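Local coordinates for oxidized polyvinyl alcohol hydrolase (Sphingopyxis, PDB 3WLA), which hydrolyses beta-diketones such as 4,6-nonanedione and cleaves oxidized polyvinyl alcohol in the second step of polyvinyl alcohol degradation, at residues G182-G187 against V234-G239; S186-S191 against R258-A263; V277-T282 against Y324-G329. One frame throughout, in Å; residues are numbered along the deposited sequence.

In the fold
Contacts 1 and 3 step outward across one side of the mixed sheet of this alpha/beta-hydrolase, and contact 2 branches off it. Contacts 1 and 2 are buried, contact 1 being nearer the centre of the chain; contact 3 is only partly buried. Contact 1 pairs parallel strands 181-185 and 232-238, contact 3 strand 274-280 with the outermost, antiparallel strand 325-328. Strands 232-238 and 274-280 are neighbours, so contacts 1 and 3 are stitched through Val234, Thr236 and Val277. Contact 2 shares Ser186 and Gly187 with contact 1 but sets a loop on helix 257-269. Chemistry changes accordingly: parallel backbone bonds with aliphatic packing inside, a threonine, a water and an indole at the loop, a disulfide at the edge.

Contact 1 (G182-G187 against V234-G239); sequences GMPISG and VITVWG
The Pro184 ring turns its CG and CD carbons to strand 234-238: CD lies 3.3 Å from Ile235 O and also meets Val234 CG1, while CG packs near Thr236 OG1, whose hydrogen bond goes to His276 NE2. Trp238 turns its indole away from strand 182-185, where it meets the His334 ring, the planes about 35° apart, and rests on Thr261, Arg258 and Ser280. Lacking an N-H, Pro184 gives Ile235 O no hydrogen bond; Met183 CA makes a CH···O contact with that oxygen at 3.2 Å. Three backbone bonds join the two segments, Ile235 N to Gly182 O (2.9 Å), Val237 N to Pro184 O (3.1 Å) and Ser186 N to Val237 O (2.8 Å), the last just past the end of strand 182-185. Met183 places CG anti to its backbone N (chi1 180°), which carries CG to 4.0 Å from Val237 CG2 and SD to 4.2 Å from Ile235 CG2. Ile185 runs alongside Val237, Ile185 CG1 lying 3.9 Å from Val237 CB. Cutting Met183 back to an alanine is likely to open a gap between Ile235 and Val237 on one side and Phe295 and Ala299 of helix 292-304 on the other. Aliphatic contacts thus fill the face under that helix, and polarity gathers at the strand ends: Ser186 OG and Gly239 N both bond Asp243 OD2, consistent with positioning the acid of a probable Ser162-His285-Asp243 triad.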
ATOM      1  N   GLY A 182      -3.544   6.181  -2.759  1.00 23.59           N
ATOM      2  CA  GLY A 182      -3.516   4.730  -2.771  1.00 23.36           C
ATOM      3  C   GLY A 182      -4.439   4.146  -1.729  1.00 24.23           C
ATOM      4  O   GLY A 182      -5.121   4.892  -0.961  1.00 22.87           O
ATOM      5  N   MET A 183      -4.493   2.815  -1.705  1.00 23.21           N
ATOM      6  CA  MET A 183      -5.370   2.139  -0.768  1.00 23.38           C
ATOM      7  C   MET A 183      -4.654   1.090   0.085  1.00 22.52           C
ATOM      8  O   MET A 183      -4.562  -0.077  -0.304  1.00 21.18           O
ATOM      9  CB  MET A 183      -6.534   1.468  -1.512  1.00 24.62           C
ATOM     10  CG  MET A 183      -7.505   0.724  -0.575  1.00 23.02           C
ATOM     11  SD  MET A 183      -9.020   0.330  -1.385  1.00 26.05           S
ATOM     12  CE  MET A 183      -8.472  -0.683  -2.856  1.00 25.60           C
ATOM     13  N   PRO A 184      -4.126   1.503   1.242  1.00 21.08           N
ATOM     14  CA  PRO A 184      -3.442   0.576   2.126  1.00 21.24           C
ATOM     15  C   PRO A 184      -4.476  -0.230   2.869  1.00 22.99           C
ATOM     16  O   PRO A 184      -5.259   0.314   3.673  1.00 22.27           O
ATOM     17  CB  PRO A 184      -2.638   1.489   3.055  1.00 21.87           C
ATOM     18  CG  PRO A 184      -3.357   2.773   2.972  1.00 20.99           C
ATOM     19  CD  PRO A 184      -3.814   2.891   1.579  1.00 20.66           C
ATOM     20  N   ILE A 185      -4.549  -1.525   2.592  1.00 22.24           N
ATOM     21  CA  ILE A 185      -5.519  -2.339   3.304  1.00 22.65           C
ATOM     22  C   ILE A 185      -4.860  -3.100   4.444  1.00 21.73           C
ATOM     23  O   ILE A 185      -3.981  -3.924   4.218  1.00 22.11           O
ATOM     24  CB  ILE A 185      -6.204  -3.337   2.359  1.00 21.71           C
ATOM     25  CG1 ILE A 185      -6.866  -2.572   1.222  1.00 21.19           C
ATOM     26  CG2 ILE A 185      -7.165  -4.182   3.187  1.00 18.95           C
ATOM     27  CD1 ILE A 185      -7.424  -3.385   0.056  1.00 20.89           C
ATOM     28  N   SER A 186      -5.296  -2.843   5.679  1.00 21.74           N
ATOM     29  CA  SER A 186      -4.712  -3.485   6.850  1.00 21.13           C
ATOM     30  C   SER A 186      -3.189  -3.534   6.809  1.00 22.56           C
ATOM     31  O   SER A 186      -2.576  -4.602   6.835  1.00 23.02           O
ATOM     32  CB  SER A 186      -5.242  -4.898   7.027  1.00 22.21           C
ATOM     33  OG  SER A 186      -6.649  -4.927   6.940  1.00 21.02           O
ATOM     34  N   GLY A 187      -2.586  -2.347   6.740  1.00 21.43           N
ATOM     35  CA  GLY A 187      -1.172  -2.234   6.720  1.00 19.90           C
ATOM     36  C   GLY A 187      -0.636  -1.896   8.074  1.00 21.97           C
ATOM     37  O   GLY A 187      -1.352  -1.373   8.920  1.00 22.94           O
ATOM     38  N   VAL A 234      -6.121   9.129  -0.009  1.00 24.48           N
ATOM     39  CA  VAL A 234      -5.758   7.839   0.606  1.00 25.41           C
ATOM     40  C   VAL A 234      -6.962   7.163   1.242  1.00 25.47           C
ATOM     41  O   VAL A 234      -7.698   7.788   2.053  1.00 25.29           O
ATOM     42  CB  VAL A 234      -4.655   8.060   1.658  1.00 25.43           C
ATOM     43  CG1 VAL A 234      -4.261   6.695   2.365  1.00 27.50           C
ATOM     44  CG2 VAL A 234      -3.443   8.703   0.990  1.00 26.05           C
ATOM     45  N   ILE A 235      -7.206   5.907   0.851  1.00 24.42           N
ATOM     46  CA  ILE A 235      -8.310   5.136   1.407  1.00 24.37           C
ATOM     47  C   ILE A 235      -7.707   4.050   2.284  1.00 25.31           C
ATOM     48  O   ILE A 235      -7.094   3.108   1.770  1.00 26.03           O
ATOM     49  CB  ILE A 235      -9.169   4.487   0.296  1.00 24.45           C
ATOM     50  CG1 ILE A 235      -9.811   5.580  -0.570  1.00 24.94           C
ATOM     51  CG2 ILE A 235     -10.211   3.589   0.906  1.00 25.34           C
ATOM     52  CD1 ILE A 235     -10.489   5.080  -1.774  1.00 24.20           C
ATOM     53  N   THR A 236      -7.861   4.167   3.602  1.00 24.57           N
ATOM     54  CA  THR A 236      -7.307   3.166   4.532  1.00 25.22           C
ATOM     55  C   THR A 236      -8.432   2.196   4.799  1.00 26.15           C
ATOM     56  O   THR A 236      -9.567   2.622   5.039  1.00 25.95           O
ATOM     57  CB  THR A 236      -6.863   3.798   5.875  1.00 24.42           C
ATOM     58  OG1 THR A 236      -5.740   4.635   5.649  1.00 28.08           O
ATOM     59  CG2 THR A 236      -6.423   2.710   6.858  1.00 26.32           C
ATOM     60  N   VAL A 237      -8.145   0.890   4.738  1.00 24.73           N
ATOM     61  CA  VAL A 237      -9.196  -0.081   4.975  1.00 22.28           C
ATOM     62  C   VAL A 237      -8.823  -0.962   6.185  1.00 22.92           C
ATOM     63  O   VAL A 237      -7.706  -1.484   6.265  1.00 22.98           O
ATOM     64  CB  VAL A 237      -9.445  -0.960   3.713  1.00 22.12           C
ATOM     65  CG1 VAL A 237     -10.430  -2.036   4.012  1.00 19.08           C
ATOM     66  CG2 VAL A 237      -9.920  -0.114   2.534  1.00 21.86           C
ATOM     67  N   TRP A 238      -9.761  -1.088   7.141  1.00 21.89           N
ATOM     68  CA  TRP A 238      -9.616  -1.919   8.322  1.00 20.77           C
ATOM     69  C   TRP A 238     -10.647  -3.047   8.186  1.00 22.38           C
ATOM     70  O   TRP A 238     -11.814  -2.786   7.823  1.00 24.40           O
ATOM     71  CB  TRP A 238      -9.953  -1.112   9.578  1.00 23.93           C
ATOM     72  CG  TRP A 238      -9.997  -1.904  10.837  1.00 22.63           C
ATOM     73  CD1 TRP A 238      -8.980  -2.636  11.397  1.00 24.27           C
ATOM     74  CD2 TRP A 238     -11.061  -1.887  11.808  1.00 23.74           C
ATOM     75  NE1 TRP A 238      -9.337  -3.054  12.675  1.00 22.24           N
ATOM     76  CE2 TRP A 238     -10.603  -2.612  12.947  1.00 22.78           C
ATOM     77  CE3 TRP A 238     -12.349  -1.315  11.824  1.00 24.79           C
ATOM     78  CZ2 TRP A 238     -11.379  -2.782  14.101  1.00 24.87           C
ATOM     79  CZ3 TRP A 238     -13.135  -1.477  12.971  1.00 25.57           C
ATOM     80  CH2 TRP A 238     -12.638  -2.209  14.098  1.00 24.81           C
ATOM     81  N   GLY A 239     -10.264  -4.280   8.512  1.00 22.97           N
ATOM     82  CA  GLY A 239     -11.209  -5.403   8.335  1.00 24.35           C
ATOM     83  C   GLY A 239     -12.039  -5.782   9.566  1.00 25.47           C
ATOM     84  O   GLY A 239     -12.607  -6.886   9.630  1.00 26.69           O
TER

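Contact 2 (S186-S191 against R258-A263); sequences SGEWYS and RPTTQA
Thr260 OG1 donates to Gly187 O at 2.8 Å, the central bond between helix 257-269 and the loop that follows strand 181-185 of the alpha/beta-hydrolase fold. The hydroxyl approaches 23° out of the carbonyl plane. It can do so because OG1 sits between the backbone N and the carbonyl carbon of its own residue (chi1 70°), leaving CG2 to turn toward Glu188. A water donates to the same Gly187 O at 2.9 Å and to Thr260 O at 3.0 Å, so the loop carbonyl accepts from two donors and the water ties it to the helix backbone as well. Beside this pair, Thr260 CG2 rests 3.4 Å from Glu188 OE1, the two side chains crossing at about a right angle. One turn further along the helix, Ala263 CB lies over one face of the Trp189 indole, a CH-pi contact 4.1 Å from the centroid of the five-membered ring and 23° off its normal.

Second-shell bonds fix these groups. Glu188 folds its carboxylate back on its own loop, where OE1 accepts both Tyr190 N, at 2.9 Å and nearly along the C-O axis, and Trp189 N, on the anti side and tilted out of the plane. The other oxygen, OE2, is bound by Ser255 OG, and Glu188 N bonds Thr166 OG1. The hydrogen bond from Trp189 NE1 to Trp216 O fixes the rotation of the indole, with Asn169 and Leu173 of helix 163-174 packed against it. Where the loop leaves its strand, Thr261 CG2 touches Ser186 CA at 4.2 Å.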
ATOM      1  N   SER A 186      -5.296  -2.843   5.679  1.00 21.74           N
ATOM      2  CA  SER A 186      -4.712  -3.485   6.850  1.00 21.13           C
ATOM      3  C   SER A 186      -3.189  -3.534   6.809  1.00 22.56           C
ATOM      4  O   SER A 186      -2.576  -4.602   6.835  1.00 23.02           O
ATOM      5  CB  SER A 186      -5.242  -4.898   7.027  1.00 22.21           C
ATOM      6  OG  SER A 186      -6.649  -4.927   6.940  1.00 21.02           O
ATOM      7  N   GLY A 187      -2.586  -2.347   6.740  1.00 21.43           N
ATOM      8  CA  GLY A 187      -1.172  -2.234   6.720  1.00 19.90           C
ATOM      9  C   GLY A 187      -0.636  -1.896   8.074  1.00 21.97           C
ATOM     10  O   GLY A 187      -1.352  -1.373   8.920  1.00 22.94           O
ATOM     11  N   GLU A 188       0.621  -2.223   8.307  1.00 22.08           N
ATOM     12  CA  GLU A 188       1.230  -1.893   9.583  1.00 24.43           C
ATOM     13  C   GLU A 188       1.666  -0.426   9.576  1.00 24.05           C
ATOM     14  O   GLU A 188       1.792   0.187   8.526  1.00 23.61           O
ATOM     15  CB  GLU A 188       2.457  -2.731   9.820  1.00 23.01           C
ATOM     16  CG  GLU A 188       2.308  -3.856  10.866  1.00 26.79           C
ATOM     17  CD  GLU A 188       2.246  -3.360  12.337  1.00 29.54           C
ATOM     18  OE1 GLU A 188       2.514  -2.142  12.613  1.00 26.16           O
ATOM     19  OE2 GLU A 188       1.914  -4.208  13.199  1.00 29.45           O
ATOM     20  N   TRP A 189       1.925   0.105  10.755  1.00 24.45           N
ATOM     21  CA  TRP A 189       2.425   1.485  10.887  1.00 24.76           C
ATOM     22  C   TRP A 189       3.749   1.440  11.671  1.00 24.71           C
ATOM     23  O   TRP A 189       4.579   2.414  11.647  1.00 26.35           O
ATOM     24  CB  TRP A 189       1.386   2.366  11.625  1.00 25.33           C
ATOM     25  CG  TRP A 189       1.735   3.840  11.598  1.00 26.42           C
ATOM     26  CD1 TRP A 189       2.197   4.608  12.651  1.00 29.08           C
ATOM     27  CD2 TRP A 189       1.589   4.710  10.495  1.00 26.66           C
ATOM     28  NE1 TRP A 189       2.327   5.919  12.241  1.00 30.28           N
ATOM     29  CE2 TRP A 189       1.958   6.005  10.923  1.00 29.92           C
ATOM     30  CE3 TRP A 189       1.161   4.528   9.171  1.00 27.36           C
ATOM     31  CZ2 TRP A 189       1.917   7.109  10.072  1.00 30.14           C
ATOM     32  CZ3 TRP A 189       1.108   5.633   8.319  1.00 28.94           C
ATOM     33  CH2 TRP A 189       1.487   6.902   8.771  1.00 29.87           C
ATOM     34  N   TYR A 190       3.983   0.284  12.309  1.00 24.13           N
ATOM     35  CA  TYR A 190       5.142   0.049  13.169  1.00 23.35           C
ATOM     36  C   TYR A 190       5.254   1.265  14.092  1.00 24.65           C
ATOM     37  O   TYR A 190       6.243   1.970  14.097  1.00 24.03           O
ATOM     38  CB  TYR A 190       6.426  -0.087  12.350  1.00 20.22           C
ATOM     39  CG  TYR A 190       6.376  -1.181  11.322  1.00 22.87           C
ATOM     40  CD1 TYR A 190       6.019  -2.489  11.667  1.00 23.38           C
ATOM     41  CD2 TYR A 190       6.732  -0.920   9.975  1.00 25.08           C
ATOM     42  CE1 TYR A 190       6.021  -3.515  10.693  1.00 24.91           C
ATOM     43  CE2 TYR A 190       6.739  -1.938   9.013  1.00 26.26           C
ATOM     44  CZ  TYR A 190       6.390  -3.220   9.378  1.00 25.85           C
ATOM     45  OH  TYR A 190       6.480  -4.217   8.443  1.00 28.45           O
ATOM     46  N   SER A 191       4.206   1.540  14.849  1.00 25.23           N
ATOM     47  CA  SER A 191       4.245   2.706  15.718  1.00 26.39           C
ATOM     48  C   SER A 191       5.391   2.721  16.681  1.00 27.97           C
ATOM     49  O   SER A 191       5.798   1.687  17.207  1.00 28.46           O
ATOM     50  CB  SER A 191       2.949   2.838  16.484  1.00 24.39           C
ATOM     51  OG  SER A 191       1.891   2.732  15.577  1.00 27.36           O
ATOM     52  N   ARG A 258      -5.965  -2.648  14.343  1.00 25.61           N
ATOM     53  CA  ARG A 258      -6.869  -1.586  14.820  1.00 26.52           C
ATOM     54  C   ARG A 258      -5.977  -0.371  15.100  1.00 25.95           C
ATOM     55  O   ARG A 258      -6.153   0.701  14.515  1.00 26.40           O
ATOM     56  CB  ARG A 258      -7.608  -2.056  16.089  1.00 29.65           C
ATOM     57  CG  ARG A 258      -8.588  -1.047  16.723  1.00 31.50           C
ATOM     58  CD  ARG A 258      -8.848  -1.555  18.149  1.00 32.16           C
ATOM     59  NE  ARG A 258      -9.537  -2.846  18.083  1.00 31.15           N
ATOM     60  CZ  ARG A 258     -10.832  -2.937  17.828  1.00 32.29           C
ATOM     61  NH1 ARG A 258     -11.542  -1.821  17.656  1.00 30.81           N
ATOM     62  NH2 ARG A 258     -11.410  -4.112  17.643  1.00 31.85           N
ATOM     63  N   PRO A 259      -4.968  -0.538  15.947  1.00 25.50           N
ATOM     64  CA  PRO A 259      -4.153   0.650  16.186  1.00 26.78           C
ATOM     65  C   PRO A 259      -3.383   1.119  14.957  1.00 28.51           C
ATOM     66  O   PRO A 259      -3.108   2.333  14.804  1.00 27.76           O
ATOM     67  CB  PRO A 259      -3.219   0.228  17.307  1.00 26.16           C
ATOM     68  CG  PRO A 259      -3.178  -1.302  17.192  1.00 24.76           C
ATOM     69  CD  PRO A 259      -4.618  -1.622  16.885  1.00 25.82           C
ATOM     70  N   THR A 260      -3.016   0.181  14.071  1.00 27.12           N
ATOM     71  CA  THR A 260      -2.258   0.635  12.924  1.00 26.90           C
ATOM     72  C   THR A 260      -3.062   1.403  11.918  1.00 25.47           C
ATOM     73  O   THR A 260      -2.520   2.322  11.302  1.00 26.37           O
ATOM     74  CB  THR A 260      -1.555  -0.514  12.159  1.00 25.41           C
ATOM     75  OG1 THR A 260      -2.541  -1.294  11.488  1.00 24.26           O
ATOM     76  CG2 THR A 260      -0.779  -1.362  13.108  1.00 26.56           C
ATOM     77  N   THR A 261      -4.319   1.045  11.701  1.00 25.88           N
ATOM     78  CA  THR A 261      -5.102   1.821  10.725  1.00 24.95           C
ATOM     79  C   THR A 261      -5.622   3.093  11.428  1.00 27.13           C
ATOM     80  O   THR A 261      -5.947   4.099  10.775  1.00 23.67           O
ATOM     81  CB  THR A 261      -6.243   1.009  10.136  1.00 26.11           C
ATOM     82  OG1 THR A 261      -7.063   0.504  11.201  1.00 25.48           O
ATOM     83  CG2 THR A 261      -5.677  -0.201   9.329  1.00 22.64           C
ATOM     84  N   GLN A 262      -5.665   3.069  12.765  1.00 27.34           N
ATOM     85  CA  GLN A 262      -6.072   4.295  13.460  1.00 28.42           C
ATOM     86  C   GLN A 262      -4.915   5.302  13.304  1.00 27.96           C
ATOM     87  O   GLN A 262      -5.118   6.450  12.899  1.00 29.01           O
ATOM     88  CB  GLN A 262      -6.294   4.063  14.959  1.00 27.95           C
ATOM     89  CG  GLN A 262      -6.638   5.407  15.661  1.00 27.07           C
ATOM     90  CD  GLN A 262      -8.027   5.804  15.320  1.00 27.17           C
ATOM     91  OE1 GLN A 262      -8.979   5.091  15.660  1.00 29.29           O
ATOM     92  NE2 GLN A 262      -8.181   6.921  14.613  1.00 27.57           N
ATOM     93  N   ALA A 263      -3.707   4.853  13.630  1.00 27.73           N
ATOM     94  CA  ALA A 263      -2.545   5.702  13.560  1.00 26.44           C
ATOM     95  C   ALA A 263      -2.353   6.254  12.149  1.00 27.61           C
ATOM     96  O   ALA A 263      -2.106   7.435  11.980  1.00 25.35           O
ATOM     97  CB  ALA A 263      -1.336   4.945  13.987  1.00 25.99           C
TER
HETATM   98  O   HOH W   1      -2.088   1.436   8.461  1.00 23.84           O

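Contact 3 (V277-T282 against Y324-G329); sequences VACSAT and YSCKIG
Cys279 SG and Cys326 SG are joined at 2.1 Å, with a dihedral of 105° about the sulfur bond. Their CA atoms are 4.0 Å apart in a non-hydrogen-bonded pair, both side chains on the face that also carries Val277 and Ile328. Each SG stands anti to its own carbonyl carbon, beside the backbone N, which brings the two sulfurs together over the pair, and Trp298 of helix 292-304 packs against both cysteines.

Backbone hydrogen bonds flank it in two reciprocal pairs: Ala278 N to Lys327 O (2.9 Å) and Lys327 N to Ala278 O (3.0 Å), then Ser280 N to Ser325 O (2.8 Å) and Ser325 N to Ser280 O (3.0 Å).

Apolar packing is lighter. Val277 CG1 meets Cys326 CB at 3.8 Å, and Ala281 CB comes obliquely to the Tyr324 ring, 3.7 Å from CE1; that ring stacks on Phe295 and its OH bonds Val290 O.

Among the polar ends, Ser280 OG bonds Asp333 OD2, while Lys327 NZ folds back to Ile328 O and Arg330 O.

This is a cross-strand disulfide fastening an antiparallel edge strand to the parallel core of an alpha/beta-hydrolase sheet.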
ATOM      1  N   VAL A 277      -9.704   8.785   3.544  1.00 27.54           N
ATOM      2  CA  VAL A 277     -10.990   8.133   3.666  1.00 26.02           C
ATOM      3  C   VAL A 277     -10.758   6.896   4.549  1.00 27.34           C
ATOM      4  O   VAL A 277      -9.853   6.071   4.286  1.00 24.04           O
ATOM      5  CB  VAL A 277     -11.571   7.707   2.289  1.00 27.47           C
ATOM      6  CG1 VAL A 277     -12.910   6.940   2.473  1.00 27.86           C
ATOM      7  CG2 VAL A 277     -11.827   8.922   1.419  1.00 29.00           C
ATOM      8  N   ALA A 278     -11.535   6.803   5.624  1.00 25.84           N
ATOM      9  CA  ALA A 278     -11.436   5.693   6.567  1.00 27.38           C
ATOM     10  C   ALA A 278     -12.579   4.726   6.319  1.00 28.61           C
ATOM     11  O   ALA A 278     -13.734   5.048   6.594  1.00 28.54           O
ATOM     12  CB  ALA A 278     -11.476   6.184   8.001  1.00 26.88           C
ATOM     13  N   CYS A 279     -12.239   3.538   5.809  1.00 28.17           N
ATOM     14  CA  CYS A 279     -13.214   2.506   5.490  1.00 28.40           C
ATOM     15  C   CYS A 279     -13.127   1.341   6.441  1.00 27.60           C
ATOM     16  O   CYS A 279     -12.041   0.809   6.689  1.00 25.70           O
ATOM     17  CB  CYS A 279     -13.031   1.962   4.070  1.00 31.71           C
ATOM     18  SG  CYS A 279     -13.606   3.076   2.740  1.00 38.65           S
ATOM     19  N   SER A 280     -14.284   0.961   6.981  1.00 26.09           N
ATOM     20  CA  SER A 280     -14.361  -0.125   7.935  1.00 25.19           C
ATOM     21  C   SER A 280     -15.137  -1.224   7.256  1.00 24.06           C
ATOM     22  O   SER A 280     -16.157  -0.977   6.643  1.00 24.88           O
ATOM     23  CB  SER A 280     -15.056   0.335   9.228  1.00 24.95           C
ATOM     24  OG  SER A 280     -14.266   1.334   9.872  1.00 25.13           O
ATOM     25  N   ALA A 281     -14.615  -2.445   7.349  1.00 24.72           N
ATOM     26  CA  ALA A 281     -15.243  -3.615   6.706  1.00 24.10           C
ATOM     27  C   ALA A 281     -15.271  -4.716   7.779  1.00 22.88           C
ATOM     28  O   ALA A 281     -14.886  -4.472   8.914  1.00 21.71           O
ATOM     29  CB  ALA A 281     -14.389  -4.031   5.442  1.00 22.59           C
ATOM     30  N   THR A 282     -15.712  -5.926   7.437  1.00 24.98           N
ATOM     31  CA  THR A 282     -15.822  -6.994   8.466  1.00 24.39           C
ATOM     32  C   THR A 282     -15.182  -8.330   8.079  1.00 24.70           C
ATOM     33  O   THR A 282     -15.386  -9.349   8.745  1.00 25.08           O
ATOM     34  CB  THR A 282     -17.312  -7.274   8.753  1.00 26.10           C
ATOM     35  OG1 THR A 282     -17.962  -7.663   7.529  1.00 29.69           O
ATOM     36  CG2 THR A 282     -17.991  -5.998   9.237  1.00 27.14           C
ATOM     37  N   TYR A 324     -19.411  -2.196   3.805  1.00 25.50           N
ATOM     38  CA  TYR A 324     -18.436  -1.168   4.126  1.00 26.53           C
ATOM     39  C   TYR A 324     -19.062   0.100   4.646  1.00 28.52           C
ATOM     40  O   TYR A 324     -20.141   0.468   4.243  1.00 29.93           O
ATOM     41  CB  TYR A 324     -17.673  -0.751   2.882  1.00 27.59           C
ATOM     42  CG  TYR A 324     -17.080  -1.903   2.169  1.00 27.41           C
ATOM     43  CD1 TYR A 324     -15.813  -2.322   2.480  1.00 27.60           C
ATOM     44  CD2 TYR A 324     -17.837  -2.656   1.285  1.00 25.54           C
ATOM     45  CE1 TYR A 324     -15.305  -3.507   1.942  1.00 28.51           C
ATOM     46  CE2 TYR A 324     -17.324  -3.839   0.732  1.00 27.45           C
ATOM     47  CZ  TYR A 324     -16.062  -4.253   1.094  1.00 27.33           C
ATOM     48  OH  TYR A 324     -15.600  -5.484   0.712  1.00 31.33           O
ATOM     49  N   SER A 325     -18.313   0.790   5.479  1.00 30.62           N
ATOM     50  CA  SER A 325     -18.750   2.045   6.053  1.00 32.41           C
ATOM     51  C   SER A 325     -17.517   2.959   5.991  1.00 31.78           C
ATOM     52  O   SER A 325     -16.514   2.703   6.673  1.00 31.15           O
ATOM     53  CB  SER A 325     -19.179   1.798   7.498  1.00 33.92           C
ATOM     54  OG  SER A 325     -19.463   3.016   8.172  1.00 38.03           O
ATOM     55  N   CYS A 326     -17.567   3.984   5.146  1.00 30.76           N
ATOM     56  CA  CYS A 326     -16.436   4.904   5.036  1.00 32.55           C
ATOM     57  C   CYS A 326     -16.819   6.357   5.444  1.00 33.63           C
ATOM     58  O   CYS A 326     -17.987   6.774   5.260  1.00 32.55           O
ATOM     59  CB  CYS A 326     -15.934   4.898   3.606  1.00 33.36           C
ATOM     60  SG  CYS A 326     -15.659   3.221   2.881  1.00 35.72           S
ATOM     61  N   LYS A 327     -15.847   7.080   5.996  1.00 32.44           N
ATOM     62  CA  LYS A 327     -16.045   8.458   6.406  1.00 33.29           C
ATOM     63  C   LYS A 327     -14.785   9.232   5.986  1.00 32.46           C
ATOM     64  O   LYS A 327     -13.708   8.657   5.903  1.00 31.70           O
ATOM     65  CB  LYS A 327     -16.241   8.541   7.950  1.00 32.24           C
ATOM     66  CG  LYS A 327     -14.959   8.495   8.770  1.00 34.31           C
ATOM     67  CD  LYS A 327     -15.173   8.768  10.292  1.00 36.51           C
ATOM     68  CE  LYS A 327     -15.128  10.291  10.655  1.00 35.26           C
ATOM     69  NZ  LYS A 327     -13.725  10.883  10.805  1.00 32.65           N
ATOM     70  N   ILE A 328     -14.904  10.529   5.708  1.00 31.91           N
ATOM     71  CA  ILE A 328     -13.721  11.311   5.375  1.00 30.67           C
ATOM     72  C   ILE A 328     -13.047  11.544   6.716  1.00 29.81           C
ATOM     73  O   ILE A 328     -13.733  11.647   7.736  1.00 30.24           O
ATOM     74  CB  ILE A 328     -14.067  12.664   4.700  1.00 31.82           C
ATOM     75  CG1 ILE A 328     -14.569  12.396   3.268  1.00 34.96           C
ATOM     76  CG2 ILE A 328     -12.827  13.539   4.632  1.00 31.24           C
ATOM     77  CD1 ILE A 328     -15.173  13.619   2.545  1.00 36.07           C
ATOM     78  N   GLY A 329     -11.716  11.582   6.738  1.00 27.40           N
ATOM     79  CA  GLY A 329     -11.030  11.812   8.002  1.00 28.60           C
ATOM     80  C   GLY A 329     -10.489  10.581   8.749  1.00 30.25           C
ATOM     81  O   GLY A 329     -10.324   9.503   8.132  1.00 30.55           O
TER